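Side-chain contacts in copper-transporting ATPase PAA2, chloroplastic (Arabidopsis thaliana, PDB 5LBK), which uses ATP to move copper across the chloroplast thylakoid membrane, the chain here being the nucleotide-binding (N) domain of that P-type pump: residues 27-32 with 48-53; 63-66 with 71-74. One frame throughout, in Å; residues are numbered along the deposited sequence.

From the N terminus, the chain leaves helix 17-27, turns through residues 27-32 into helix 34-45, and comes back along 48-53, where interaction 1 closes a loop that is mostly helix. Interaction 2 opens only afterwards, on strand 63-68, and closes within a few residues as the chain doubles back into strand 71-76. The two therefore follow one another in series, neither nested nor crossed. They nevertheless meet in space, their centres about 11 Å apart: the side chain of V27 packs on the backbone of T64 and V73. Interaction 1 joins two surface loops beside the helical pair, and interaction 2 pairs two strands of the sheet on which V27 and E28 rest.

Interaction 1: residues 27-32 with 48-53; sequences VEKTAT and LKTPET
No flat group meets another between K29 and T50; the contact is a tetrahedral ammonium set against a hydroxyl, with neither a ring nor an amide to offer a face or an edge. The two side chains approach tip to tip, and K29 NZ donates a hydrogen bond of 3.1 Å to T50 OG1. K29 leaves its backbone with CG anti to the backbone N (chi1 -158°), bends once at chi2 (64°), and then runs extended, which carries the amine across to the other loop. Its last methylene follows the same oxygen, K29 CE lying 3.6 Å from T50 OG1, while the methyl T50 CG2 stays farther back, 4.0 Å from K29 NZ. Lysine suits this exposed place because its long chain spans backbones whose CA atoms, K29 CA and T50 CA, are 8.6 Å apart. Threonine suits the partly exposed place opposite, its hydroxyl accepting from the amine while its methyl can sit against neighbouring carbon. A valine at T50 would probably leave the K29 amine without this acceptor and free its chain to swing into solvent. K29 itself stands in a type I turn from E28 to A31. Around this hydrogen bond, T50 packs on A25 and P51 on A26 of helix 17-27, while E28 packs on helix 34-45. V27 and E28 also reach strands 63-68 and 71-76, so this surface link lies where the helical pair meets the sheet.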
# COMPACT_ATOMS: atom_id res chain seq x y z
N VAL A 27 3.57 -7.14 0.50
CA VAL A 27 4.43 -6.51 1.50
C VAL A 27 3.99 -6.86 2.91
O VAL A 27 4.84 -7.07 3.80
CB VAL A 27 4.46 -4.98 1.27
CG1 VAL A 27 5.25 -4.31 2.33
CG2 VAL A 27 5.05 -4.68 -0.04
N GLU A 28 2.69 -6.93 3.16
CA GLU A 28 2.14 -7.13 4.49
C GLU A 28 2.03 -8.60 4.87
O GLU A 28 1.51 -8.89 5.95
CB GLU A 28 0.77 -6.48 4.58
CG GLU A 28 0.83 -4.97 4.41
CD GLU A 28 1.27 -4.28 5.66
OE1 GLU A 28 0.40 -3.71 6.34
OE2 GLU A 28 2.46 -4.36 5.98
N LYS A 29 2.58 -9.50 4.05
CA LYS A 29 2.29 -10.93 4.13
C LYS A 29 2.40 -11.48 5.55
O LYS A 29 1.48 -12.14 6.05
CB LYS A 29 3.25 -11.68 3.20
CG LYS A 29 2.76 -13.09 2.75
CD LYS A 29 1.48 -13.00 1.90
CE LYS A 29 1.04 -14.36 1.45
NZ LYS A 29 -0.32 -14.34 0.79
N THR A 30 3.53 -11.25 6.21
CA THR A 30 3.75 -11.83 7.53
C THR A 30 3.71 -10.81 8.66
O THR A 30 4.09 -11.14 9.78
CB THR A 30 5.08 -12.58 7.56
OG1 THR A 30 6.12 -11.72 7.08
CG2 THR A 30 5.00 -13.87 6.69
N ALA A 31 3.26 -9.59 8.41
CA ALA A 31 3.07 -8.67 9.53
C ALA A 31 1.99 -9.21 10.44
O ALA A 31 1.04 -9.88 10.00
CB ALA A 31 2.73 -7.27 9.02
N THR A 32 2.16 -9.00 11.75
CA THR A 32 1.26 -9.55 12.75
C THR A 32 0.19 -8.57 13.18
O THR A 32 -0.67 -8.93 13.99
CB THR A 32 2.05 -9.99 14.00
OG1 THR A 32 2.63 -8.84 14.63
CG2 THR A 32 3.14 -10.97 13.62
N LEU A 48 -7.00 -13.28 -4.49
CA LEU A 48 -5.91 -12.64 -5.20
C LEU A 48 -4.59 -13.35 -4.88
O LEU A 48 -4.26 -13.56 -3.71
CB LEU A 48 -5.80 -11.16 -4.80
CG LEU A 48 -7.00 -10.26 -5.12
CD1 LEU A 48 -6.75 -8.84 -4.57
CD2 LEU A 48 -7.26 -10.21 -6.60
N LYS A 49 -3.83 -13.68 -5.92
CA LYS A 49 -2.53 -14.31 -5.75
C LYS A 49 -1.49 -13.22 -5.53
O LYS A 49 -1.29 -12.37 -6.41
CB LYS A 49 -2.16 -15.15 -6.96
CG LYS A 49 -0.87 -15.94 -6.81
CD LYS A 49 -1.04 -17.12 -5.85
CE LYS A 49 -1.97 -18.19 -6.44
NZ LYS A 49 -1.98 -19.43 -5.62
N THR A 50 -0.82 -13.25 -4.38
CA THR A 50 0.14 -12.20 -4.12
C THR A 50 1.49 -12.56 -4.74
O THR A 50 1.90 -13.72 -4.69
CB THR A 50 0.30 -11.97 -2.61
OG1 THR A 50 0.67 -13.20 -1.97
CG2 THR A 50 -1.01 -11.48 -1.99
N PRO A 51 2.20 -11.60 -5.34
CA PRO A 51 3.53 -11.91 -5.88
C PRO A 51 4.54 -12.24 -4.79
O PRO A 51 4.41 -11.84 -3.63
CB PRO A 51 3.92 -10.63 -6.62
CG PRO A 51 3.18 -9.57 -5.92
CD PRO A 51 1.83 -10.20 -5.57
N GLU A 52 5.56 -12.98 -5.20
CA GLU A 52 6.56 -13.46 -4.27
C GLU A 52 7.49 -12.33 -3.83
O GLU A 52 7.66 -11.33 -4.52
CB GLU A 52 7.37 -14.60 -4.89
CG GLU A 52 6.55 -15.82 -5.28
CD GLU A 52 6.00 -16.59 -4.09
OE1 GLU A 52 6.28 -16.19 -2.95
OE2 GLU A 52 5.28 -17.60 -4.30
N THR A 53 8.08 -12.51 -2.66
CA THR A 53 9.05 -11.56 -2.15
C THR A 53 10.11 -12.31 -1.37
O THR A 53 9.79 -13.20 -0.58
CB THR A 53 8.43 -10.51 -1.23
OG1 THR A 53 7.86 -11.15 -0.09
CG2 THR A 53 7.37 -9.75 -1.95

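Interaction 2: residues 63-66 with 71-74; sequences GTLA and RFVA
L65 and F72 are brought together by their side-chain torsions: at L65 CG stands anti to the backbone N (chi1 151°), with chi2 at 89° turning CD1 across to the next strand, while at F72 chi1 of -78° sets the ring anti to its carbonyl carbon. L65 CD1 thus lies 3.6 Å from F72 CB and 3.7 Å from F72 CD1, meeting the ring at a slant. The branched leucine can cover its neighbour in this way, and A74, the non-hydrogen-bonded antiparallel partner of L65, is small enough for L65 CD1 to lean over it, with A74 CB 4.3 Å from L65 CD1. On the other side of the sheet lie A66 and V73, a hydrogen-bonded antiparallel pair: A66 N to V73 O is 3.0 Å, and V73 N to A66 O is 2.9 Å. V73, beta-branched and buried, suits an extended strand and packs on V121 of the next one. CA-H...O contacts, such as L65 CA to V73 O, supplement the two bonds. This is a classical antiparallel beta hairpin within the sheet of a P1B-type ATPase N-domain. G63, at its start, closes the Gly-x-Gly motif that in related pumps lies beside the bound nucleotide.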
# COMPACT_ATOMS: atom_id res chain seq x y z
N GLY A 63 6.12 1.76 8.70
CA GLY A 63 5.68 0.92 7.59
C GLY A 63 6.68 -0.15 7.25
O GLY A 63 7.66 -0.36 7.97
N THR A 64 6.42 -0.81 6.13
CA THR A 64 7.16 -1.98 5.68
C THR A 64 7.44 -1.83 4.19
O THR A 64 6.64 -1.25 3.46
CB THR A 64 6.37 -3.28 5.92
OG1 THR A 64 6.10 -3.42 7.32
CG2 THR A 64 7.13 -4.50 5.54
N LEU A 65 8.61 -2.31 3.78
CA LEU A 65 9.06 -2.21 2.41
C LEU A 65 9.59 -3.56 1.96
O LEU A 65 10.29 -4.24 2.74
CB LEU A 65 10.16 -1.12 2.36
CG LEU A 65 11.34 -1.05 1.37
CD1 LEU A 65 10.92 -0.26 0.09
CD2 LEU A 65 12.52 -0.37 1.99
N ALA A 66 9.33 -3.91 0.70
CA ALA A 66 9.84 -5.16 0.14
C ALA A 66 9.97 -4.98 -1.36
O ALA A 66 9.28 -4.15 -1.96
CB ALA A 66 8.90 -6.34 0.43
N ARG A 71 11.16 -4.16 -8.22
CA ARG A 71 10.96 -2.80 -7.75
C ARG A 71 10.55 -2.79 -6.29
O ARG A 71 9.74 -3.61 -5.87
CB ARG A 71 9.90 -2.10 -8.56
CG ARG A 71 10.41 -1.63 -9.92
CD ARG A 71 11.11 -0.26 -9.79
NE ARG A 71 11.96 0.02 -10.94
CZ ARG A 71 11.54 0.46 -12.11
NH1 ARG A 71 10.25 0.70 -12.33
NH2 ARG A 71 12.43 0.67 -13.08
N PHE A 72 11.09 -1.84 -5.53
CA PHE A 72 10.67 -1.69 -4.15
C PHE A 72 9.27 -1.08 -4.07
O PHE A 72 8.92 -0.17 -4.83
CB PHE A 72 11.67 -0.84 -3.38
CG PHE A 72 12.91 -1.63 -3.00
CD1 PHE A 72 12.85 -2.57 -1.98
CD2 PHE A 72 14.08 -1.52 -3.72
CE1 PHE A 72 13.99 -3.34 -1.68
CE2 PHE A 72 15.18 -2.27 -3.41
CZ PHE A 72 15.11 -3.19 -2.40
N VAL A 73 8.49 -1.59 -3.11
CA VAL A 73 7.12 -1.16 -2.80
C VAL A 73 7.08 -0.95 -1.29
O VAL A 73 7.65 -1.75 -0.53
CB VAL A 73 6.08 -2.22 -3.23
CG1 VAL A 73 4.63 -1.80 -2.76
CG2 VAL A 73 6.14 -2.46 -4.76
N ALA A 74 6.49 0.16 -0.87
CA ALA A 74 6.39 0.53 0.54
C ALA A 74 4.92 0.71 0.93
O ALA A 74 4.13 1.22 0.15
CB ALA A 74 7.19 1.80 0.80